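Local coordinates for Sodium/sialic acid symporter SiaT (Proteus mirabilis, PDB 5NV9), which uses the sodium gradient to drive uptake of the sialic acid N-acetylneuraminic acid across the cell inner membrane, at residues A[35-38]-A[43-46]; A[68-71]-A[77-80]; A[111-116]-A[360-365]; A[117-122]-A[435-440]; A[251-256]-A[420-425]. All blocks are in the same frame, centred on the assembly; numbering follows the deposited sequence.

Contact 1: A[35-38]-A[43-46]; sequences ADDY and GRVP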
# COMPACT_ATOMS: atom_id res chain seq x y z
N ALA A 35 -18.98 15.42 3.86
CA ALA A 35 -18.34 14.18 3.51
C ALA A 35 -17.62 14.30 2.15
O ALA A 35 -16.66 13.59 1.89
CB ALA A 35 -19.35 13.05 3.45
N ASP A 36 -18.16 15.12 1.27
CA ASP A 36 -17.55 15.34 -0.02
C ASP A 36 -16.20 15.97 0.19
O ASP A 36 -15.25 15.53 -0.44
CB ASP A 36 -18.38 16.27 -0.90
CG ASP A 36 -17.74 16.46 -2.27
OD1 ASP A 36 -17.76 15.53 -3.09
OD2 ASP A 36 -17.15 17.51 -2.52
N ASP A 37 -16.12 16.99 1.05
CA ASP A 37 -14.83 17.54 1.45
C ASP A 37 -13.91 16.46 2.00
O ASP A 37 -12.81 16.30 1.53
CB ASP A 37 -14.95 18.67 2.47
CG ASP A 37 -15.74 19.86 1.91
OD1 ASP A 37 -15.47 20.34 0.74
OD2 ASP A 37 -16.66 20.26 2.65
N TYR A 38 -14.40 15.70 2.96
CA TYR A 38 -13.55 14.83 3.74
C TYR A 38 -13.00 13.62 2.95
O TYR A 38 -11.90 13.17 3.25
CB TYR A 38 -14.34 14.36 4.95
CG TYR A 38 -13.54 13.96 6.15
CD1 TYR A 38 -13.03 14.92 7.03
CD2 TYR A 38 -13.33 12.62 6.45
CE1 TYR A 38 -12.33 14.55 8.17
CE2 TYR A 38 -12.65 12.25 7.59
CZ TYR A 38 -12.12 13.22 8.42
OH TYR A 38 -11.47 12.84 9.57
N GLY A 43 -12.94 18.20 -5.25
CA GLY A 43 -12.28 18.44 -6.55
C GLY A 43 -11.13 19.44 -6.54
O GLY A 43 -10.76 19.90 -7.61
N ARG A 44 -10.55 19.76 -5.37
CA ARG A 44 -9.45 20.76 -5.24
C ARG A 44 -7.99 20.22 -5.37
O ARG A 44 -7.04 20.98 -5.23
CB ARG A 44 -9.55 21.53 -3.92
CG ARG A 44 -10.70 22.49 -3.81
CD ARG A 44 -10.78 23.09 -2.42
NE ARG A 44 -11.13 22.10 -1.40
CZ ARG A 44 -12.36 21.77 -1.03
NH1 ARG A 44 -13.43 22.36 -1.59
NH2 ARG A 44 -12.54 20.85 -0.09
N VAL A 45 -7.80 18.93 -5.62
CA VAL A 45 -6.46 18.39 -5.66
C VAL A 45 -5.94 18.39 -7.09
O VAL A 45 -6.57 17.91 -7.99
CB VAL A 45 -6.47 17.01 -5.06
CG1 VAL A 45 -5.08 16.38 -5.07
CG2 VAL A 45 -7.02 17.14 -3.64
N PRO A 46 -4.78 18.97 -7.32
CA PRO A 46 -4.25 18.72 -8.68
C PRO A 46 -3.71 17.34 -8.90
O PRO A 46 -3.35 16.63 -7.91
CB PRO A 46 -3.05 19.68 -8.80
CG PRO A 46 -2.67 19.99 -7.40
CD PRO A 46 -3.89 19.82 -6.52

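Contact 2: A[68-71]-A[77-80]; sequences PAKA and TFII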
# COMPACT_ATOMS: atom_id res chain seq x y z
N PRO A 68 15.28 -3.60 0.29
CA PRO A 68 16.73 -3.67 0.54
C PRO A 68 17.20 -5.01 1.17
O PRO A 68 18.24 -5.54 0.76
CB PRO A 68 17.00 -2.48 1.48
CG PRO A 68 15.91 -1.49 1.11
CD PRO A 68 14.69 -2.36 0.80
N ALA A 69 16.48 -5.52 2.19
CA ALA A 69 16.85 -6.82 2.77
C ALA A 69 16.81 -7.94 1.73
O ALA A 69 17.66 -8.82 1.73
CB ALA A 69 15.95 -7.15 3.93
N LYS A 70 15.85 -7.85 0.80
CA LYS A 70 15.66 -8.83 -0.23
C LYS A 70 16.80 -8.73 -1.27
O LYS A 70 17.36 -9.76 -1.66
CB LYS A 70 14.33 -8.63 -0.89
CG LYS A 70 14.02 -9.64 -1.99
CD LYS A 70 12.54 -9.94 -2.04
CE LYS A 70 12.16 -11.09 -1.11
NZ LYS A 70 12.72 -12.37 -1.63
N ALA A 71 17.21 -7.53 -1.68
CA ALA A 71 18.32 -7.45 -2.67
C ALA A 71 19.63 -7.91 -2.01
O ALA A 71 20.48 -8.51 -2.66
CB ALA A 71 18.47 -6.05 -3.19
N THR A 77 15.12 -9.72 -8.78
CA THR A 77 14.00 -10.19 -9.62
C THR A 77 12.63 -9.56 -9.32
O THR A 77 11.86 -9.35 -10.22
CB THR A 77 13.86 -11.71 -9.65
OG1 THR A 77 13.81 -12.22 -8.33
CG2 THR A 77 15.00 -12.31 -10.39
N PHE A 78 12.33 -9.28 -8.05
CA PHE A 78 11.09 -8.64 -7.66
C PHE A 78 10.80 -7.28 -8.29
O PHE A 78 9.65 -6.88 -8.37
CB PHE A 78 11.04 -8.48 -6.16
CG PHE A 78 10.52 -9.70 -5.42
CD1 PHE A 78 11.01 -11.00 -5.71
CD2 PHE A 78 9.66 -9.54 -4.35
CE1 PHE A 78 10.57 -12.10 -4.98
CE2 PHE A 78 9.19 -10.66 -3.63
CZ PHE A 78 9.66 -11.93 -3.94
N ILE A 79 11.83 -6.58 -8.75
CA ILE A 79 11.67 -5.28 -9.37
C ILE A 79 10.79 -5.41 -10.64
O ILE A 79 10.15 -4.44 -11.05
CB ILE A 79 13.02 -4.54 -9.64
CG1 ILE A 79 12.81 -3.01 -9.62
CG2 ILE A 79 13.68 -5.01 -10.96
CD1 ILE A 79 14.03 -2.20 -9.98
N ILE A 80 10.70 -6.59 -11.23
CA ILE A 80 9.75 -6.78 -12.34
C ILE A 80 8.35 -6.33 -11.87
O ILE A 80 7.60 -5.69 -12.61
CB ILE A 80 9.83 -8.21 -12.92
CG1 ILE A 80 11.20 -8.45 -13.57
CG2 ILE A 80 8.81 -8.44 -14.02
CD1 ILE A 80 11.58 -9.91 -13.64

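Contact 3: A[111-116]-A[360-365]; sequences YLEARF and YTRLSK. With PO4 (phosphate ion), chain F.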
# COMPACT_ATOMS: atom_id res chain seq x y z
N TYR A 111 -19.39 0.83 -7.47
CA TYR A 111 -19.42 0.30 -8.82
C TYR A 111 -20.07 -1.13 -8.85
O TYR A 111 -20.86 -1.43 -9.76
CB TYR A 111 -18.02 0.27 -9.46
CG TYR A 111 -17.97 -0.58 -10.68
CD1 TYR A 111 -18.44 -0.10 -11.89
CD2 TYR A 111 -17.52 -1.93 -10.62
CE1 TYR A 111 -18.46 -0.90 -13.02
CE2 TYR A 111 -17.56 -2.75 -11.73
CZ TYR A 111 -18.02 -2.23 -12.93
OH TYR A 111 -18.02 -3.02 -14.07
N LEU A 112 -19.70 -1.98 -7.87
CA LEU A 112 -20.16 -3.35 -7.81
C LEU A 112 -21.67 -3.47 -7.59
O LEU A 112 -22.29 -4.39 -8.15
CB LEU A 112 -19.41 -4.18 -6.77
CG LEU A 112 -17.88 -4.37 -6.94
CD1 LEU A 112 -17.30 -5.13 -5.77
CD2 LEU A 112 -17.50 -5.02 -8.27
N GLU A 113 -22.27 -2.56 -6.84
CA GLU A 113 -23.71 -2.53 -6.73
C GLU A 113 -24.31 -2.04 -8.03
O GLU A 113 -25.26 -2.65 -8.53
CB GLU A 113 -24.23 -1.72 -5.55
CG GLU A 113 -25.74 -1.59 -5.56
CD GLU A 113 -26.37 -1.37 -4.20
OE1 GLU A 113 -25.70 -0.92 -3.24
OE2 GLU A 113 -27.56 -1.70 -4.08
N ALA A 114 -23.77 -0.99 -8.62
CA ALA A 114 -24.26 -0.53 -9.92
C ALA A 114 -24.18 -1.58 -11.03
O ALA A 114 -25.05 -1.65 -11.87
CB ALA A 114 -23.51 0.72 -10.36
N ARG A 115 -23.11 -2.40 -11.05
CA ARG A 115 -22.87 -3.39 -12.10
C ARG A 115 -23.61 -4.69 -11.80
O ARG A 115 -24.09 -5.36 -12.74
CB ARG A 115 -21.35 -3.67 -12.18
CG ARG A 115 -20.93 -4.76 -13.13
CD ARG A 115 -21.37 -4.41 -14.56
NE ARG A 115 -20.98 -5.45 -15.47
CZ ARG A 115 -21.67 -6.55 -15.69
NH1 ARG A 115 -22.83 -6.73 -15.09
NH2 ARG A 115 -21.21 -7.48 -16.52
N PHE A 116 -23.62 -5.07 -10.51
CA PHE A 116 -24.12 -6.33 -10.02
C PHE A 116 -25.22 -6.11 -8.99
O PHE A 116 -26.36 -5.67 -9.33
CB PHE A 116 -22.94 -7.17 -9.44
CG PHE A 116 -21.94 -7.61 -10.48
CD1 PHE A 116 -22.36 -8.20 -11.66
CD2 PHE A 116 -20.56 -7.44 -10.27
CE1 PHE A 116 -21.43 -8.61 -12.63
CE2 PHE A 116 -19.65 -7.87 -11.20
CZ PHE A 116 -20.07 -8.44 -12.39
N TYR A 360 -22.88 2.84 6.41
CA TYR A 360 -23.72 3.82 7.04
C TYR A 360 -24.76 4.45 6.10
O TYR A 360 -25.93 4.54 6.43
CB TYR A 360 -22.83 4.93 7.65
CG TYR A 360 -23.58 6.03 8.35
CD1 TYR A 360 -24.40 5.77 9.44
CD2 TYR A 360 -23.43 7.38 7.93
CE1 TYR A 360 -25.09 6.81 10.09
CE2 TYR A 360 -24.13 8.41 8.55
CZ TYR A 360 -24.93 8.13 9.65
OH TYR A 360 -25.62 9.16 10.26
N THR A 361 -24.36 4.88 4.94
CA THR A 361 -25.30 5.49 4.03
C THR A 361 -26.16 4.38 3.38
O THR A 361 -27.39 4.43 3.38
CB THR A 361 -24.56 6.38 3.01
OG1 THR A 361 -23.82 7.39 3.71
CG2 THR A 361 -25.52 7.03 2.09
N ARG A 362 -25.53 3.32 2.92
CA ARG A 362 -26.27 2.39 2.08
C ARG A 362 -27.30 1.59 2.87
O ARG A 362 -28.35 1.21 2.35
CB ARG A 362 -25.30 1.44 1.38
CG ARG A 362 -25.99 0.31 0.63
CD ARG A 362 -26.90 0.87 -0.47
NE ARG A 362 -27.49 -0.21 -1.23
CZ ARG A 362 -28.50 -0.97 -0.81
NH1 ARG A 362 -29.09 -0.76 0.38
NH2 ARG A 362 -28.95 -1.94 -1.60
N LEU A 363 -26.96 1.29 4.10
CA LEU A 363 -27.80 0.48 4.94
C LEU A 363 -28.74 1.26 5.86
O LEU A 363 -29.48 0.65 6.58
CB LEU A 363 -26.92 -0.51 5.72
CG LEU A 363 -26.13 -1.42 4.78
CD1 LEU A 363 -25.14 -2.31 5.51
CD2 LEU A 363 -27.11 -2.28 3.99
N SER A 364 -28.74 2.59 5.84
CA SER A 364 -29.67 3.36 6.63
C SER A 364 -30.95 3.43 5.83
O SER A 364 -30.92 3.61 4.61
CB SER A 364 -29.19 4.80 6.87
OG SER A 364 -28.09 4.80 7.76
N LYS A 365 -32.06 3.35 6.53
CA LYS A 365 -33.35 3.41 5.90
C LYS A 365 -33.52 4.76 5.20
O LYS A 365 -33.81 4.83 3.99
CB LYS A 365 -34.44 3.15 6.93
CG LYS A 365 -35.80 3.01 6.30
CD LYS A 365 -36.72 2.17 7.15
CE LYS A 365 -38.15 2.33 6.64
NZ LYS A 365 -39.08 2.53 7.78
P PO4 F . -31.28 3.12 10.57
O1 PO4 F . -30.86 4.24 11.46
O2 PO4 F . -30.05 2.30 10.36
O3 PO4 F . -31.85 3.64 9.27
O4 PO4 F . -32.27 2.22 11.24

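Contact 4: A[117-122]-A[435-440]; sequences DVRSRL and SAVVGI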
# COMPACT_ATOMS: atom_id res chain seq x y z
N ASP A 117 -24.94 -6.35 -7.73
CA ASP A 117 -25.91 -5.90 -6.70
C ASP A 117 -25.18 -5.64 -5.37
O ASP A 117 -23.94 -5.64 -5.35
CB ASP A 117 -27.06 -6.90 -6.57
CG ASP A 117 -26.62 -8.21 -6.01
OD1 ASP A 117 -25.46 -8.34 -5.61
OD2 ASP A 117 -27.46 -9.14 -5.96
N VAL A 118 -25.94 -5.41 -4.30
CA VAL A 118 -25.39 -5.08 -3.03
C VAL A 118 -24.54 -6.19 -2.39
O VAL A 118 -23.69 -5.91 -1.56
CB VAL A 118 -26.52 -4.60 -2.06
CG1 VAL A 118 -27.36 -5.75 -1.54
CG2 VAL A 118 -25.96 -3.78 -0.94
N ARG A 119 -24.71 -7.44 -2.79
CA ARG A 119 -23.95 -8.53 -2.17
C ARG A 119 -22.48 -8.46 -2.58
O ARG A 119 -21.58 -8.77 -1.81
CB ARG A 119 -24.59 -9.94 -2.47
CG ARG A 119 -26.03 -10.15 -1.94
CD ARG A 119 -26.68 -11.43 -2.49
NE ARG A 119 -26.90 -11.29 -3.93
CZ ARG A 119 -27.30 -12.25 -4.76
NH1 ARG A 119 -27.56 -13.46 -4.31
NH2 ARG A 119 -27.47 -11.98 -6.05
N SER A 120 -22.22 -8.07 -3.82
CA SER A 120 -20.89 -8.00 -4.29
C SER A 120 -20.26 -6.76 -3.68
O SER A 120 -19.06 -6.77 -3.38
CB SER A 120 -20.85 -7.86 -5.81
OG SER A 120 -21.05 -9.10 -6.48
N ARG A 121 -21.03 -5.69 -3.58
CA ARG A 121 -20.50 -4.45 -3.03
C ARG A 121 -20.05 -4.66 -1.59
O ARG A 121 -18.94 -4.33 -1.26
CB ARG A 121 -21.53 -3.33 -3.15
CG ARG A 121 -21.34 -2.16 -2.22
CD ARG A 121 -22.33 -1.10 -2.60
NE ARG A 121 -22.06 0.14 -1.89
CZ ARG A 121 -22.88 1.20 -1.86
NH1 ARG A 121 -24.03 1.21 -2.49
NH2 ARG A 121 -22.52 2.29 -1.22
N LEU A 122 -20.91 -5.25 -0.75
CA LEU A 122 -20.61 -5.48 0.63
C LEU A 122 -19.52 -6.50 0.91
O LEU A 122 -18.72 -6.35 1.91
CB LEU A 122 -21.87 -5.87 1.38
CG LEU A 122 -22.87 -4.74 1.62
CD1 LEU A 122 -24.16 -5.31 2.16
CD2 LEU A 122 -22.30 -3.75 2.61
N SER A 435 -24.22 -14.61 -11.12
CA SER A 435 -23.02 -15.25 -11.53
C SER A 435 -21.78 -14.68 -10.79
O SER A 435 -20.81 -15.40 -10.54
CB SER A 435 -22.91 -15.20 -13.05
OG SER A 435 -22.21 -14.07 -13.53
N ALA A 436 -21.82 -13.40 -10.46
CA ALA A 436 -20.80 -12.82 -9.60
C ALA A 436 -20.80 -13.53 -8.20
O ALA A 436 -19.72 -13.90 -7.71
CB ALA A 436 -20.98 -11.29 -9.48
N VAL A 437 -21.99 -13.77 -7.60
CA VAL A 437 -22.07 -14.47 -6.32
C VAL A 437 -21.52 -15.90 -6.41
O VAL A 437 -20.76 -16.28 -5.55
CB VAL A 437 -23.49 -14.43 -5.72
CG1 VAL A 437 -23.60 -15.37 -4.53
CG2 VAL A 437 -23.79 -13.02 -5.26
N VAL A 438 -21.91 -16.69 -7.43
CA VAL A 438 -21.29 -18.02 -7.65
C VAL A 438 -19.76 -17.91 -7.73
O VAL A 438 -19.04 -18.67 -7.10
CB VAL A 438 -21.85 -18.69 -8.92
CG1 VAL A 438 -21.08 -19.97 -9.18
CG2 VAL A 438 -23.33 -18.93 -8.74
N GLY A 439 -19.28 -16.94 -8.52
CA GLY A 439 -17.87 -16.54 -8.51
C GLY A 439 -17.21 -16.27 -7.15
O GLY A 439 -16.14 -16.81 -6.85
N ILE A 440 -17.83 -15.49 -6.29
CA ILE A 440 -17.29 -15.31 -4.95
C ILE A 440 -17.14 -16.66 -4.21
O ILE A 440 -16.13 -16.96 -3.55
CB ILE A 440 -18.14 -14.33 -4.13
CG1 ILE A 440 -18.06 -12.91 -4.74
CG2 ILE A 440 -17.72 -14.29 -2.68
CD1 ILE A 440 -19.22 -12.01 -4.40

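Contact 5: A[251-256]-A[420-425]; sequences FTASQD and GLFMLG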
# COMPACT_ATOMS: atom_id res chain seq x y z
N PHE A 251 -4.53 -1.17 -8.01
CA PHE A 251 -4.94 -0.06 -8.84
C PHE A 251 -6.36 -0.04 -9.36
O PHE A 251 -6.77 1.01 -9.87
CB PHE A 251 -3.89 0.15 -9.96
CG PHE A 251 -2.56 0.57 -9.42
CD1 PHE A 251 -2.29 1.91 -9.17
CD2 PHE A 251 -1.60 -0.38 -9.08
CE1 PHE A 251 -1.08 2.30 -8.62
CE2 PHE A 251 -0.37 0.00 -8.53
CZ PHE A 251 -0.12 1.35 -8.31
N THR A 252 -7.12 -1.14 -9.20
CA THR A 252 -8.54 -1.21 -9.64
C THR A 252 -9.56 -1.52 -8.53
O THR A 252 -10.72 -1.15 -8.60
CB THR A 252 -8.74 -2.26 -10.75
OG1 THR A 252 -8.46 -3.59 -10.30
CG2 THR A 252 -7.87 -1.95 -11.94
N ALA A 253 -9.14 -2.24 -7.50
CA ALA A 253 -10.08 -2.83 -6.55
C ALA A 253 -9.83 -2.38 -5.14
O ALA A 253 -10.54 -2.83 -4.28
CB ALA A 253 -10.02 -4.36 -6.64
N SER A 254 -8.87 -1.47 -4.91
CA SER A 254 -8.44 -1.10 -3.58
C SER A 254 -8.75 0.38 -3.36
O SER A 254 -8.25 1.24 -4.09
CB SER A 254 -6.95 -1.38 -3.43
OG SER A 254 -6.58 -1.30 -2.08
N GLN A 255 -9.60 0.66 -2.38
CA GLN A 255 -10.10 2.00 -2.14
C GLN A 255 -9.02 3.04 -1.86
O GLN A 255 -9.23 4.21 -2.18
CB GLN A 255 -11.12 1.95 -0.99
CG GLN A 255 -11.64 3.33 -0.54
CD GLN A 255 -12.51 4.07 -1.56
OE1 GLN A 255 -12.78 3.58 -2.68
NE2 GLN A 255 -12.88 5.30 -1.22
N ASP A 256 -7.91 2.65 -1.21
CA ASP A 256 -6.85 3.66 -0.88
C ASP A 256 -6.24 4.31 -2.14
O ASP A 256 -5.93 5.50 -2.13
CB ASP A 256 -5.77 3.09 0.07
CG ASP A 256 -5.06 1.86 -0.49
OD1 ASP A 256 -5.64 1.05 -1.32
OD2 ASP A 256 -3.89 1.70 -0.06
N GLY A 420 -11.25 -9.96 -8.74
CA GLY A 420 -11.95 -10.68 -9.81
C GLY A 420 -13.33 -10.09 -10.14
O GLY A 420 -13.77 -10.07 -11.30
N LEU A 421 -14.05 -9.67 -9.09
CA LEU A 421 -15.32 -9.05 -9.25
C LEU A 421 -15.26 -7.85 -10.16
O LEU A 421 -16.16 -7.70 -10.96
CB LEU A 421 -15.95 -8.67 -7.92
CG LEU A 421 -16.49 -9.81 -7.05
CD1 LEU A 421 -16.73 -9.36 -5.60
CD2 LEU A 421 -17.78 -10.36 -7.61
N PHE A 422 -14.24 -6.98 -10.00
CA PHE A 422 -14.04 -5.85 -10.88
C PHE A 422 -13.71 -6.26 -12.30
O PHE A 422 -14.21 -5.64 -13.26
CB PHE A 422 -12.98 -4.79 -10.33
CG PHE A 422 -13.48 -3.97 -9.15
CD1 PHE A 422 -13.40 -4.44 -7.88
CD2 PHE A 422 -14.09 -2.74 -9.34
CE1 PHE A 422 -13.89 -3.71 -6.80
CE2 PHE A 422 -14.55 -1.99 -8.29
CZ PHE A 422 -14.46 -2.48 -7.02
N MSE A 423 -12.84 -7.23 -12.46
CA MSE A 423 -12.45 -7.71 -13.81
C MSE A 423 -13.65 -8.27 -14.53
O MSE A 423 -13.90 -7.97 -15.70
CB MSE A 423 -11.39 -8.81 -13.73
CG MSE A 423 -10.08 -8.31 -13.15
SE MSE A 423 -8.70 -9.72 -13.12
CE MSE A 423 -8.69 -9.88 -15.06
N LEU A 424 -14.44 -9.01 -13.79
CA LEU A 424 -15.68 -9.66 -14.33
C LEU A 424 -16.72 -8.61 -14.75
O LEU A 424 -17.21 -8.63 -15.86
CB LEU A 424 -16.27 -10.58 -13.27
CG LEU A 424 -17.56 -11.32 -13.67
CD1 LEU A 424 -17.20 -12.38 -14.66
CD2 LEU A 424 -18.27 -11.92 -12.48
N GLY A 425 -16.98 -7.64 -13.87
CA GLY A 425 -17.92 -6.58 -14.22
C GLY A 425 -17.47 -5.75 -15.40
O GLY A 425 -18.26 -5.37 -16.26

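Contact 1: A[35-38]-A[43-46]
D37 and R44 form the one direct link between 35-38 and 43-46, a salt bridge on the cytoplasmic surface. R44 NH2 donates to D37 OD1 at 3.1 Å, and the bond is nearly straight at 172°. OD1 lies at the edge of the guanidinium and close to its plane, whereas the nitrogen approaches that oxygen from above the carboxylate plane. The carboxylate and guanidinium planes are 40° apart, and a single N-H does the touching. R44 reaches D37 through a bend at its third torsion (-67°), which folds the guanidinium back toward helix 35-40.

Both charged groups are shared with other partners. D37 OD2 accepts the backbone N-H groups of K33 and T34, so the carboxylate is gripped from both of its oxygens. R44 NH2 also bridges to E176 on helix 155-203, probably balancing its charge between two acids. This stretch, 35-46, belongs to the cytoplasmic connection between transmembrane helices 8-29 and 47-58, the latter carrying A56 of the conserved Na2 sodium site of this LeuT-fold symporter.

A second acid stands at longer range. D36 OD2 lies 6.2 Å from R44 NH1, too far for a bond, where it may add a weak attraction; D36 OD1 itself pairs with R40.

Contact 2: A[68-71]-A[77-80]
K70 lies across the face of the F78 ring, its chain meeting the phenyl side chain at about a right angle. The tight part of the contact is the hydrocarbon of the lysine: CD stands almost centrally over the ring, 3.7 Å from the centroid and only 10° off the ring normal, in a CH-pi contact. Its nearest ring atom is F78 CD2, 3.7 Å from K70 CD, while K70 CE lies 3.9 Å from F78 CZ. The looser part is the ammonium end. K70 NZ sits 4.3 Å from the centroid of the F78 ring, displaced toward the CZ side and 29° off the normal, an off-centre cation-pi pair. CG leaves the backbone anti to N (chi1 -179°), and successive bends further along the chain lay CD, CE and NZ over the same face instead of carrying the amine straight past the ring.

Both residues are partly exposed, and their pairing joins the periplasmic end of helix 61-73 to the start of the next transmembrane segment. F78 also meets F243 edge-to-face, and F243 lines the sialic acid pocket; the F78 side chain itself is about 5 Å from the bound sugar. F289 and L239 pack on it too, so the ring has several neighbours near the outward-open substrate site. Because the attraction is spread over a ring face, the pairing is less directional than a hydrogen bond and probably tolerates some movement of the ammonium group.

Contact 3: A[111-116]-A[360-365]
E113 is gripped side-on by R362, 249 residues later in the chain, which uses NE and NH2 in place of the two terminal nitrogens. R362 NE donates to E113 OE1 at 2.8 Å with an angle of 151°, and R362 NH2 donates to E113 OE2 at 2.9 Å and 158°. Each oxygen uses its syn lone pair, the one on the side of its twin, so the two bonds run side by side. A weak third bond joins R362 NE to E113 OE2 at 3.2 Å. The carboxylate and guanidinium planes are nearly coplanar, 29° apart, and the paired bonds probably limit rotation of either group. E113 reaches out with an extended chain, CG anti to the backbone N, whereas R362 turns at its second torsion before presenting its NE edge.

E113 OE1 has another charged partner in R121 of helix 118-151, so this oxygen is held by two arginines, an environment that would probably favour the ionised acid. V118 packs against both E113 and R362. Beyond them, R362 occupies a type I turn from T361 to S364, after which K365 N donates to O3 of a phosphate ion at 2.8 Å; the ion probably comes from the crystallisation liquor. The salt bridge fastens short helix 110-115 to the turn that follows helix 328-361, a helix whose membrane part supplies sodium ligands from A339 to S346. The pair joins two cytoplasmic connections of this LeuT-fold symporter, 93-116 and 357-374, at the inner face of the membrane.

Contact 4: A[117-122]-A[435-440]
V437 places its CG2 methyl over one face of the R119 guanidinium, 3.6 Å from R119 CZ and close to the centre of the flat group. This is van der Waals packing of a methyl on a planar cation, with the two side chains at about a right angle. Deeper in, S120 OG touches apolar atoms: it is 3.7 Å from A436 CB and 4.0 Å from I440 CD1. A third helix fills in beside them, since L421 of helix 415-427 packs on S120, A436 and I440 alike.

These contacts join the cytoplasmic start of helix 118-151, of the ten-helix LeuT-fold core, to that of helix 433-452, which follows the core in the chain. The axes of 118-122 and 435-440 run 36° apart and approach to 9.9 Å. S120 and V437 are nearest in the backbone, their CA atoms 6.9 Å apart.

Polar interactions run within 117-122 and set up the arginine face. D117 is the N-cap of helix 118-151: its OD1 accepts R119 N at 3.1 Å, from above the carboxylate plane. Its OD2 receives two further donors of the same arginine, R119 NH2 at 2.8 Å and R119 NE at 3.0 Å, both on the syn side. With a bend at chi3 (-67°), R119 curls back to its own helix end, and this grip at the guanidinium edge probably limits its rotation while V437 covers a face. Next along helix 433-452, V438 touches a bound dodecyl maltoside molecule.

Contact 5: A[251-256]-A[420-425]
F422 brings one face of its ring against the backbone of T252 and A253, at the cytoplasmic side of helix 236-253. Of the three it has the most surface buried by the contact. A253 meets the ring twice: its CB methyl lies 3.6 Å from F422 CD1, and its CA stands 4.2 Å from the ring centroid, 25° off the normal, in a CH-pi contact. F100 of helix 89-102 also packs against F422.

T252 contributes through its carbonyl. T252 O hangs over the same face as A253 CA, near the rim, 3.8 Å from F422 CD2, and has no hydrogen-bonding partner in the model. A carbonyl oxygen over an aromatic face is probably of little electrostatic benefit, so packing probably carries this part. The contact sets the cytoplasmic end of transmembrane helix 236-253, with a widened pi-type turn at 251-253, on helix 415-427 within the LeuT-fold core. T252 OG1 bonds back to I248 O within its own helix, and its side chain touches Y96.

Just beyond, A253 O accepts the hydroxyl of Y109. S254 is the N-cap of the following short helix 255-258, and S254 OG donates to D256 OD1 at 2.6 Å.

From the N terminus, contact 1 closes a short cytoplasmic turn ahead of helix 47-58, and contact 2 closes another on the periplasmic side, their centres about 36 Å apart on opposite sides of the chain's centre. The remaining three close long loops. Contact 3 ties 111-116 to 360-365, and it crosses both contact 4 and contact 5, whose second segments come later in the chain. Contact 5 is nested inside the loop of contact 4. Contacts 3, 4 and 5 touch one another, contact 3 meeting contact 5 through a probable hydrogen bond from R115 to the carbonyl of G425. Together they bind helices 110-115, 118-151, 236-253, 328-361, 415-427 and 433-452 toward the cytoplasmic side.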